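Local coordinates for protein-tyrosine-phosphatase PTP1 (Arabidopsis thaliana, PDB 6KRW), which removes phosphate from phosphotyrosine in proteins, including the MAP kinase MPK6, and so modulates the plant defence response, at residues W121-Q126 with L182-Y186; S176-L182 with V196-P202; L10-H14 with L302-T306. All coordinates share one frame; numbering follows the deposited sequence.

Helix 7-24 near the N terminus supplies the first half of interaction 3, completed only by the C-terminal residues 302-306; this contact closes a loop of nearly the whole chain, and the other two nest inside it. Next, interaction 1 closes a loop of 55 residues by laying helix 117-126 against strand 178-186. Segment 176-182 of interaction 2 falls between the two segments of interaction 1, so these contacts cross, sharing Leu182; interaction 2 closes a short 13-residue loop, the hairpin with strand 194-200. They touch through Val124 and Val196, joining one helix to two adjacent sheet strands. Interaction 3 lies about 26 Å from interaction 1 and about 16 Å from interaction 2, between nearest atoms.

Interaction 1: W121-Q126 with L182-Y186; sequences WEMVIQ and LEVNY
Tyr186 reaches over from the strand and gives its hydroxyl hydrogen to Glu122, with OH to OE2 at 2.7 Å. The bond arrives from above the carboxylate plane, 53° out of it, while Glu122 OE1 lies at the ring edge, 3.4 Å from Tyr186 CE1. Ile125 takes one ring face: its CD1 makes a CH-pi contact 4.3 Å from the centroid, offset toward the rim, and its CG2 packs 3.8 Å from Tyr186 CZ. Val184 CG2 lies 3.9 Å from Ile125 CD1 and also touches Trp121 CE3, and Trp121 CH2 comes within 3.8 Å of Leu182 CD1. This is the helix-on-sheet packing of the phosphatase domain: segment 121-126 of helix 117-126 crosses strand segment 182-186 at 91°, and alternate strand residues Leu182 and Val184 send their side chains to it. Val184 CG2, anti to the backbone N, fits between Trp121 and Ile125. Behind the first shell, Gln126 NE2 donates to the anti lone pair of Glu122 OE2 at 2.8 Å, so two donors grip one carboxylate oxygen. An alanine in place of Glu122 would take away that shared acceptor, and the Tyr186 hydroxyl is likely to lose its mate, with the ring freer to shift over Ile125. Gln126 is fixed in turn by the backbones of Asn79 and Pro80, and Trp121 NE1 by the carbonyl of Tyr150.

Interaction 2: S176-L182 with V196-P202; sequences SLMLRNL and VLHIQYP
Met178, Arg180 and Leu182 pair with Gln200, His198 and Val196 as antiparallel hydrogen-bonded pairs, each exchanging two backbone bonds; Arg180 N to His198 O is 2.9 Å with an N-H...O angle of 173°. Where Leu179 and Ile199 meet, the contact is apolar, Leu179 CD2 lying 3.9 Å from Ile199 CG1. Leu177 CD2 packs 3.9 Å from Tyr201 CB, both residues also touching helix 214-223. Strands 178-186 and 194-200 form a beta hairpin in the mixed central sheet of the tyrosine phosphatase fold; the Tyr201 side chain is about 9 Å from that of the active-site Cys237. Around Arg180, His198 and Gln200 the face shared with Leu182 and Val196 turns polar and holds two waters. Gln200, extended with CG anti to the backbone N (chi1 -178°), runs beside Arg180 and takes a bond of 3.3 Å from NH1 on OE1, the guanidinium and amide planes 40° apart. One water links Arg180 NH1, Met178 O and His198 ND1, in the plane of the imidazole; a second bonds Gln200 OE1 and, weakly, Arg180 NH2. Met178 CE also reaches the amide, 3.2 Å from Gln200 OE1. His198 NE2 bonds the hydroxyl of Tyr150, and Gln200 NE2 the carbonyl of Thr136.

Interaction 3: L10-H14 with L302-T306; sequences LNHCH and LTAGT
His14 and Thr306 make the one hydrogen bond between the two chain ends: NE2 donates to OG1 at 2.9 Å, with an N-H...O angle of 142° and the oxygen 19° out of the ring plane. The bond is bent, yet it holds the imidazole by its edge to the last residue of the chain. Thr306 is brought there by a type II beta turn from Thr303 to Thr306, with Gly305 at positive phi inside it and a weak backbone bond from Thr306 N to Thr303 O.

Ring contact comes next. Thr303 CG2 sits over the centre of the His14 ring, 3.9 Å from the centroid and only 6° off the normal, a CH-pi contact over the face. With the methyl anti to its own carbonyl carbon, the threonine turns CG2 toward the N-terminal helix, while its OG1 bonds the carbonyl of Leu299 one turn back.

The remaining contacts are van der Waals. The same Thr303 CG2 is pressed against Cys13 CB at 3.5 Å, tighter than carbons usually pack, so this one methyl is wedged between the cysteine and the imidazole. Leu10 and Thr306 meet tip to tip, CD1 and CG2 4.1 Å apart, and Leu10 CD2 also lies 3.8 Å from the carbonyl oxygen of Leu302. Cys13 SG touches Leu302 CD1 more loosely, at 4.3 Å.

The contact thus sets helix 7-24 against the C-terminal end of helix 285-303, with helix 242-259 alongside, its Leu258 touching Cys13 and its Ile254 touching Leu302.

Interaction 1: W121-Q126 with L182-Y186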
loop_
_atom_site.group_PDB
_atom_site.type_symbol
_atom_site.label_atom_id
_atom_site.label_comp_id
_atom_site.label_asym_id
_atom_site.label_seq_id
_atom_site.Cartn_x
_atom_site.Cartn_y
_atom_site.Cartn_z
ATOM N N TRP A 121 12.739 -3.091 8.377
ATOM C CA TRP A 121 13.483 -1.822 8.385
ATOM C C TRP A 121 14.667 -1.872 7.435
ATOM O O TRP A 121 14.984 -0.820 6.856
ATOM C CB TRP A 121 13.869 -1.441 9.816
ATOM C CG TRP A 121 12.683 -0.943 10.577
ATOM C CD1 TRP A 121 12.091 -1.523 11.660
ATOM C CD2 TRP A 121 11.939 0.247 10.289
ATOM N NE1 TRP A 121 11.028 -0.761 12.083
ATOM C CE2 TRP A 121 10.914 0.330 11.263
ATOM C CE3 TRP A 121 12.044 1.249 9.313
ATOM C CZ2 TRP A 121 9.998 1.383 11.270
ATOM C CZ3 TRP A 121 11.137 2.288 9.324
ATOM C CH2 TRP A 121 10.121 2.339 10.284
ATOM N N GLU A 122 15.287 -3.050 7.272
ATOM C CA GLU A 122 16.391 -3.187 6.299
ATOM C C GLU A 122 15.831 -2.900 4.902
ATOM O O GLU A 122 16.489 -2.177 4.136
ATOM C CB GLU A 122 16.986 -4.580 6.380
ATOM C CG GLU A 122 18.180 -4.744 5.477
ATOM C CD GLU A 122 19.459 -4.085 5.944
ATOM O OE1 GLU A 122 19.636 -3.961 7.146
ATOM O OE2 GLU A 122 20.312 -3.758 5.089
ATOM N N MET A 123 14.636 -3.406 4.607
ATOM C CA MET A 123 13.986 -3.129 3.298
ATOM C C MET A 123 13.742 -1.617 3.150
ATOM O O MET A 123 14.006 -1.040 2.092
ATOM C CB MET A 123 12.662 -3.886 3.188
ATOM C CG MET A 123 11.932 -3.586 1.907
ATOM S SD MET A 123 10.410 -4.563 1.725
ATOM C CE MET A 123 9.381 -3.815 3.005
ATOM N N VAL A 124 13.237 -0.964 4.203
ATOM C CA VAL A 124 12.961 0.502 4.155
ATOM C C VAL A 124 14.250 1.245 3.798
ATOM O O VAL A 124 14.215 2.152 2.948
ATOM C CB VAL A 124 12.399 0.990 5.503
ATOM C CG1 VAL A 124 12.350 2.502 5.559
ATOM C CG2 VAL A 124 11.043 0.381 5.789
ATOM N N ILE A 125 15.348 0.903 4.463
ATOM C CA ILE A 125 16.636 1.604 4.208
ATOM C C ILE A 125 17.125 1.273 2.798
ATOM O O ILE A 125 17.474 2.210 2.054
ATOM C CB ILE A 125 17.663 1.231 5.284
ATOM C CG1 ILE A 125 17.188 1.712 6.657
ATOM C CG2 ILE A 125 19.035 1.781 4.919
ATOM C CD1 ILE A 125 18.049 1.212 7.803
ATOM N N GLN A 126 17.160 -0.013 2.437
ATOM C CA GLN A 126 17.745 -0.434 1.140
ATOM C C GLN A 126 16.953 0.157 -0.026
ATOM O O GLN A 126 17.573 0.523 -1.028
ATOM C CB GLN A 126 17.769 -1.956 1.055
ATOM C CG GLN A 126 18.811 -2.607 1.964
ATOM C CD GLN A 126 18.963 -4.084 1.697
ATOM O OE1 GLN A 126 18.320 -4.632 0.795
ATOM N NE2 GLN A 126 19.811 -4.728 2.485
ATOM N N LEU A 182 9.644 9.559 11.530
ATOM C CA LEU A 182 10.574 8.553 12.073
ATOM C C LEU A 182 11.951 8.782 11.473
ATOM O O LEU A 182 12.071 9.296 10.344
ATOM C CB LEU A 182 10.097 7.150 11.699
ATOM C CG LEU A 182 8.727 6.751 12.240
ATOM C CD1 LEU A 182 8.390 5.311 11.842
ATOM C CD2 LEU A 182 8.689 6.975 13.747
ATOM N N GLU A 183 12.951 8.380 12.236
ATOM C CA GLU A 183 14.360 8.474 11.846
ATOM C C GLU A 183 14.953 7.089 12.026
ATOM O O GLU A 183 14.896 6.553 13.147
ATOM C CB GLU A 183 15.051 9.500 12.722
ATOM C CG GLU A 183 16.558 9.454 12.663
ATOM C CD GLU A 183 17.209 10.469 13.587
ATOM O OE1 GLU A 183 16.727 11.626 13.636
ATOM O OE2 GLU A 183 18.178 10.093 14.274
ATOM N N VAL A 184 15.488 6.533 10.942
ATOM C CA VAL A 184 16.057 5.166 10.957
ATOM C C VAL A 184 17.488 5.244 10.430
ATOM O O VAL A 184 17.762 6.041 9.516
ATOM C CB VAL A 184 15.166 4.207 10.144
ATOM C CG1 VAL A 184 15.198 4.516 8.654
ATOM C CG2 VAL A 184 15.546 2.763 10.396
ATOM N N ASN A 185 18.374 4.439 10.999
ATOM C CA ASN A 185 19.762 4.365 10.486
ATOM C C ASN A 185 20.448 3.123 11.047
ATOM O O ASN A 185 19.935 2.521 12.011
ATOM C CB ASN A 185 20.557 5.631 10.818
ATOM C CG ASN A 185 20.728 5.850 12.306
ATOM O OD1 ASN A 185 19.780 6.215 13.002
ATOM N ND2 ASN A 185 21.940 5.643 12.798
ATOM N N TYR A 186 21.576 2.764 10.446
ATOM C CA TYR A 186 22.500 1.763 11.028
ATOM C C TYR A 186 23.304 2.418 12.151
ATOM O O TYR A 186 23.474 3.653 12.167
ATOM C CB TYR A 186 23.446 1.207 9.968
ATOM C CG TYR A 186 22.758 0.591 8.779
ATOM C CD1 TYR A 186 21.963 -0.537 8.914
ATOM C CD2 TYR A 186 22.921 1.125 7.511
ATOM C CE1 TYR A 186 21.335 -1.105 7.819
ATOM C CE2 TYR A 186 22.308 0.562 6.404
ATOM C CZ TYR A 186 21.510 -0.556 6.560
ATOM O OH TYR A 186 20.901 -1.105 5.467
#

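Interaction 2: S176-L182 with V196-P202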
loop_
_atom_site.group_PDB
_atom_site.type_symbol
_atom_site.label_atom_id
_atom_site.label_comp_id
_atom_site.label_asym_id
_atom_site.label_seq_id
_atom_site.Cartn_x
_atom_site.Cartn_y
_atom_site.Cartn_z
ATOM N N SER A 176 -8.629 11.020 12.087
ATOM C CA SER A 176 -8.103 9.867 12.872
ATOM C C SER A 176 -6.765 9.362 12.337
ATOM O O SER A 176 -6.321 8.351 12.864
ATOM C CB SER A 176 -9.062 8.708 13.086
ATOM O OG SER A 176 -10.383 9.162 13.333
ATOM N N LEU A 177 -6.102 10.060 11.420
ATOM C CA LEU A 177 -4.755 9.582 11.022
ATOM C C LEU A 177 -3.764 9.883 12.146
ATOM O O LEU A 177 -3.913 10.895 12.783
ATOM C CB LEU A 177 -4.343 10.292 9.741
ATOM C CG LEU A 177 -5.238 10.033 8.537
ATOM C CD1 LEU A 177 -4.686 10.795 7.339
ATOM C CD2 LEU A 177 -5.331 8.532 8.216
ATOM N N MET A 178 -2.758 9.025 12.289
ATOM C CA MET A 178 -1.589 9.216 13.183
ATOM C C MET A 178 -0.352 9.377 12.322
ATOM O O MET A 178 -0.094 8.456 11.484
ATOM C CB MET A 178 -1.431 8.048 14.146
ATOM C CG MET A 178 -2.363 8.114 15.321
ATOM S SD MET A 178 -2.313 6.607 16.290
ATOM C CE MET A 178 -3.249 5.499 15.229
ATOM N N LEU A 179 0.253 10.544 12.348
ATOM C CA LEU A 179 1.458 10.910 11.594
ATOM C C LEU A 179 2.674 10.816 12.492
ATOM O O LEU A 179 2.718 11.561 13.414
ATOM C CB LEU A 179 1.290 12.290 10.968
ATOM C CG LEU A 179 -0.050 12.556 10.291
ATOM C CD1 LEU A 179 -0.124 14.000 9.832
ATOM C CD2 LEU A 179 -0.286 11.626 9.105
ATOM N N ARG A 180 3.614 9.938 12.173
ATOM C CA ARG A 180 4.877 9.793 12.913
ATOM C C ARG A 180 6.046 10.072 11.986
ATOM O O ARG A 180 6.227 9.322 11.033
ATOM C CB ARG A 180 5.009 8.413 13.531
ATOM C CG ARG A 180 3.927 8.038 14.521
ATOM C CD ARG A 180 4.126 6.631 15.026
ATOM N NE ARG A 180 3.284 6.266 16.161
ATOM C CZ ARG A 180 2.054 5.744 16.083
ATOM N NH1 ARG A 180 1.456 5.540 14.918
ATOM N NH2 ARG A 180 1.412 5.423 17.191
ATOM N N ASN A 181 6.797 11.118 12.279
ATOM C CA ASN A 181 8.083 11.406 11.605
ATOM C C ASN A 181 9.152 10.549 12.278
ATOM O O ASN A 181 9.502 10.788 13.465
ATOM C CB ASN A 181 8.423 12.886 11.698
ATOM C CG ASN A 181 9.529 13.287 10.752
ATOM O OD1 ASN A 181 10.684 12.913 10.941
ATOM N ND2 ASN A 181 9.182 14.063 9.740
ATOM N N LEU A 182 9.644 9.559 11.530
ATOM C CA LEU A 182 10.574 8.553 12.073
ATOM C C LEU A 182 11.951 8.782 11.473
ATOM O O LEU A 182 12.071 9.296 10.344
ATOM C CB LEU A 182 10.097 7.150 11.699
ATOM C CG LEU A 182 8.727 6.751 12.240
ATOM C CD1 LEU A 182 8.390 5.311 11.842
ATOM C CD2 LEU A 182 8.689 6.975 13.747
ATOM N N VAL A 196 11.476 8.949 7.556
ATOM C CA VAL A 196 10.313 8.232 6.992
ATOM C C VAL A 196 9.050 8.770 7.643
ATOM O O VAL A 196 8.978 8.751 8.885
ATOM C CB VAL A 196 10.451 6.724 7.237
ATOM C CG1 VAL A 196 9.235 5.994 6.695
ATOM C CG2 VAL A 196 11.750 6.189 6.644
ATOM N N LEU A 197 8.092 9.203 6.832
ATOM C CA LEU A 197 6.750 9.553 7.372
ATOM C C LEU A 197 5.880 8.297 7.420
ATOM O O LEU A 197 5.655 7.646 6.367
ATOM C CB LEU A 197 6.074 10.641 6.538
ATOM C CG LEU A 197 4.707 11.088 7.072
ATOM C CD1 LEU A 197 4.827 11.737 8.445
ATOM C CD2 LEU A 197 4.040 12.025 6.077
ATOM N N HIS A 198 5.459 7.944 8.618
ATOM C CA HIS A 198 4.570 6.808 8.921
ATOM C C HIS A 198 3.161 7.331 9.121
ATOM O O HIS A 198 2.945 8.199 9.998
ATOM C CB HIS A 198 5.113 6.024 10.098
ATOM C CG HIS A 198 4.409 4.760 10.430
ATOM N ND1 HIS A 198 3.279 4.700 11.217
ATOM C CD2 HIS A 198 4.721 3.479 10.107
ATOM C CE1 HIS A 198 2.924 3.447 11.407
ATOM N NE2 HIS A 198 3.790 2.665 10.688
ATOM N N ILE A 199 2.228 6.814 8.344
ATOM C CA ILE A 199 0.798 7.209 8.404
ATOM C C ILE A 199 -0.005 5.985 8.805
ATOM O O ILE A 199 -0.040 5.023 8.036
ATOM C CB ILE A 199 0.322 7.824 7.076
ATOM C CG1 ILE A 199 1.220 8.965 6.609
ATOM C CG2 ILE A 199 -1.120 8.261 7.179
ATOM C CD1 ILE A 199 0.874 9.487 5.222
ATOM N N GLN A 200 -0.646 6.033 9.964
ATOM C CA GLN A 200 -1.486 4.920 10.436
ATOM C C GLN A 200 -2.963 5.317 10.446
ATOM O O GLN A 200 -3.283 6.382 11.009
ATOM C CB GLN A 200 -1.055 4.432 11.814
ATOM C CG GLN A 200 -1.913 3.258 12.264
ATOM C CD GLN A 200 -1.636 2.743 13.651
ATOM O OE1 GLN A 200 -0.967 3.389 14.458
ATOM N NE2 GLN A 200 -2.204 1.587 13.941
ATOM N N TYR A 201 -3.815 4.445 9.921
ATOM C CA TYR A 201 -5.288 4.577 9.877
ATOM C C TYR A 201 -5.938 3.388 10.616
ATOM O O TYR A 201 -6.019 2.312 10.062
ATOM C CB TYR A 201 -5.766 4.692 8.435
ATOM C CG TYR A 201 -7.249 4.870 8.301
ATOM C CD1 TYR A 201 -7.970 5.641 9.209
ATOM C CD2 TYR A 201 -7.938 4.300 7.255
ATOM C CE1 TYR A 201 -9.342 5.810 9.088
ATOM C CE2 TYR A 201 -9.302 4.467 7.110
ATOM C CZ TYR A 201 -10.008 5.232 8.016
ATOM O OH TYR A 201 -11.351 5.372 7.839
ATOM N N PRO A 202 -6.419 3.453 11.934
ATOM C CA PRO A 202 -7.035 2.307 12.730
ATOM C C PRO A 202 -8.542 2.063 12.542
ATOM O O PRO A 202 -9.052 1.135 13.132
ATOM C CB PRO A 202 -6.725 2.770 14.168
ATOM C CG PRO A 202 -6.873 4.276 14.087
ATOM C CD PRO A 202 -6.281 4.659 12.750
HETATM O O HOH W 1 1.744 6.639 12.541
HETATM O O HOH W 2 -0.780 2.797 17.447
#

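Interaction 3: L10-H14 with L302-T306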
loop_
_atom_site.group_PDB
_atom_site.type_symbol
_atom_site.label_atom_id
_atom_site.label_comp_id
_atom_site.label_asym_id
_atom_site.label_seq_id
_atom_site.Cartn_x
_atom_site.Cartn_y
_atom_site.Cartn_z
ATOM N N LEU A 10 -7.462 19.096 -15.668
ATOM C CA LEU A 10 -8.875 19.333 -15.264
ATOM C C LEU A 10 -9.825 18.618 -16.232
ATOM O O LEU A 10 -10.800 17.998 -15.760
ATOM C CB LEU A 10 -9.164 20.839 -15.245
ATOM C CG LEU A 10 -8.865 21.537 -13.928
ATOM C CD1 LEU A 10 -9.069 23.034 -14.076
ATOM C CD2 LEU A 10 -9.730 20.970 -12.812
ATOM N N ASN A 11 -9.573 18.729 -17.535
ATOM C CA ASN A 11 -10.410 18.035 -18.554
ATOM C C ASN A 11 -10.381 16.528 -18.289
ATOM O O ASN A 11 -11.425 15.857 -18.406
ATOM C CB ASN A 11 -9.916 18.328 -19.964
ATOM C CG ASN A 11 -10.200 19.746 -20.400
ATOM O OD1 ASN A 11 -11.138 20.373 -19.922
ATOM N ND2 ASN A 11 -9.399 20.257 -21.317
ATOM N N HIS A 12 -9.218 15.994 -17.946
ATOM C CA HIS A 12 -9.108 14.526 -17.735
ATOM C C HIS A 12 -9.860 14.144 -16.455
ATOM O O HIS A 12 -10.538 13.119 -16.447
ATOM C CB HIS A 12 -7.642 14.102 -17.754
ATOM C CG HIS A 12 -7.034 14.168 -19.122
ATOM N ND1 HIS A 12 -7.785 13.985 -20.272
ATOM C CD2 HIS A 12 -5.761 14.327 -19.533
ATOM C CE1 HIS A 12 -7.000 14.070 -21.324
ATOM N NE2 HIS A 12 -5.754 14.274 -20.895
ATOM N N CYS A 13 -9.793 14.991 -15.431
ATOM C CA CYS A 13 -10.550 14.687 -14.192
ATOM C C CYS A 13 -12.067 14.748 -14.460
ATOM O O CYS A 13 -12.793 13.895 -13.926
ATOM C CB CYS A 13 -10.160 15.646 -13.069
ATOM S SG CYS A 13 -8.490 15.359 -12.427
ATOM N N HIS A 14 -12.538 15.741 -15.219
ATOM C CA HIS A 14 -13.979 15.838 -15.553
ATOM C C HIS A 14 -14.407 14.606 -16.348
ATOM O O HIS A 14 -15.448 14.008 -16.058
ATOM C CB HIS A 14 -14.278 17.137 -16.312
ATOM C CG HIS A 14 -14.398 18.327 -15.424
ATOM N ND1 HIS A 14 -15.473 18.509 -14.579
ATOM C CD2 HIS A 14 -13.589 19.388 -15.252
ATOM C CE1 HIS A 14 -15.320 19.639 -13.915
ATOM N NE2 HIS A 14 -14.173 20.193 -14.316
ATOM N N LEU A 302 -11.107 17.403 -6.754
ATOM C CA LEU A 302 -10.080 17.917 -7.699
ATOM C C LEU A 302 -10.736 18.880 -8.695
ATOM O O LEU A 302 -10.041 19.792 -9.174
ATOM C CB LEU A 302 -9.387 16.748 -8.408
ATOM C CG LEU A 302 -8.435 15.932 -7.534
ATOM C CD1 LEU A 302 -8.124 14.587 -8.177
ATOM C CD2 LEU A 302 -7.157 16.712 -7.239
ATOM N N THR A 303 -12.033 18.716 -8.961
ATOM C CA THR A 303 -12.709 19.527 -10.010
ATOM C C THR A 303 -13.614 20.587 -9.384
ATOM O O THR A 303 -14.293 21.293 -10.154
ATOM C CB THR A 303 -13.522 18.637 -10.951
ATOM O OG1 THR A 303 -14.482 17.903 -10.186
ATOM C CG2 THR A 303 -12.629 17.699 -11.731
ATOM N N ALA A 304 -13.646 20.678 -8.052
ATOM C CA ALA A 304 -14.603 21.591 -7.372
ATOM C C ALA A 304 -14.431 23.020 -7.897
ATOM O O ALA A 304 -13.279 23.516 -7.956
ATOM C CB ALA A 304 -14.431 21.517 -5.877
ATOM N N GLY A 305 -15.549 23.644 -8.275
ATOM C CA GLY A 305 -15.552 25.047 -8.734
ATOM C C GLY A 305 -15.019 25.205 -10.148
ATOM O O GLY A 305 -14.601 26.321 -10.496
ATOM N N THR A 306 -15.050 24.140 -10.952
ATOM C CA THR A 306 -14.554 24.212 -12.355
ATOM C C THR A 306 -15.616 23.654 -13.307
ATOM O O THR A 306 -16.339 22.718 -12.965
ATOM C CB THR A 306 -13.217 23.477 -12.503
ATOM O OG1 THR A 306 -13.416 22.083 -12.261
ATOM C CG2 THR A 306 -12.163 24.014 -11.559
#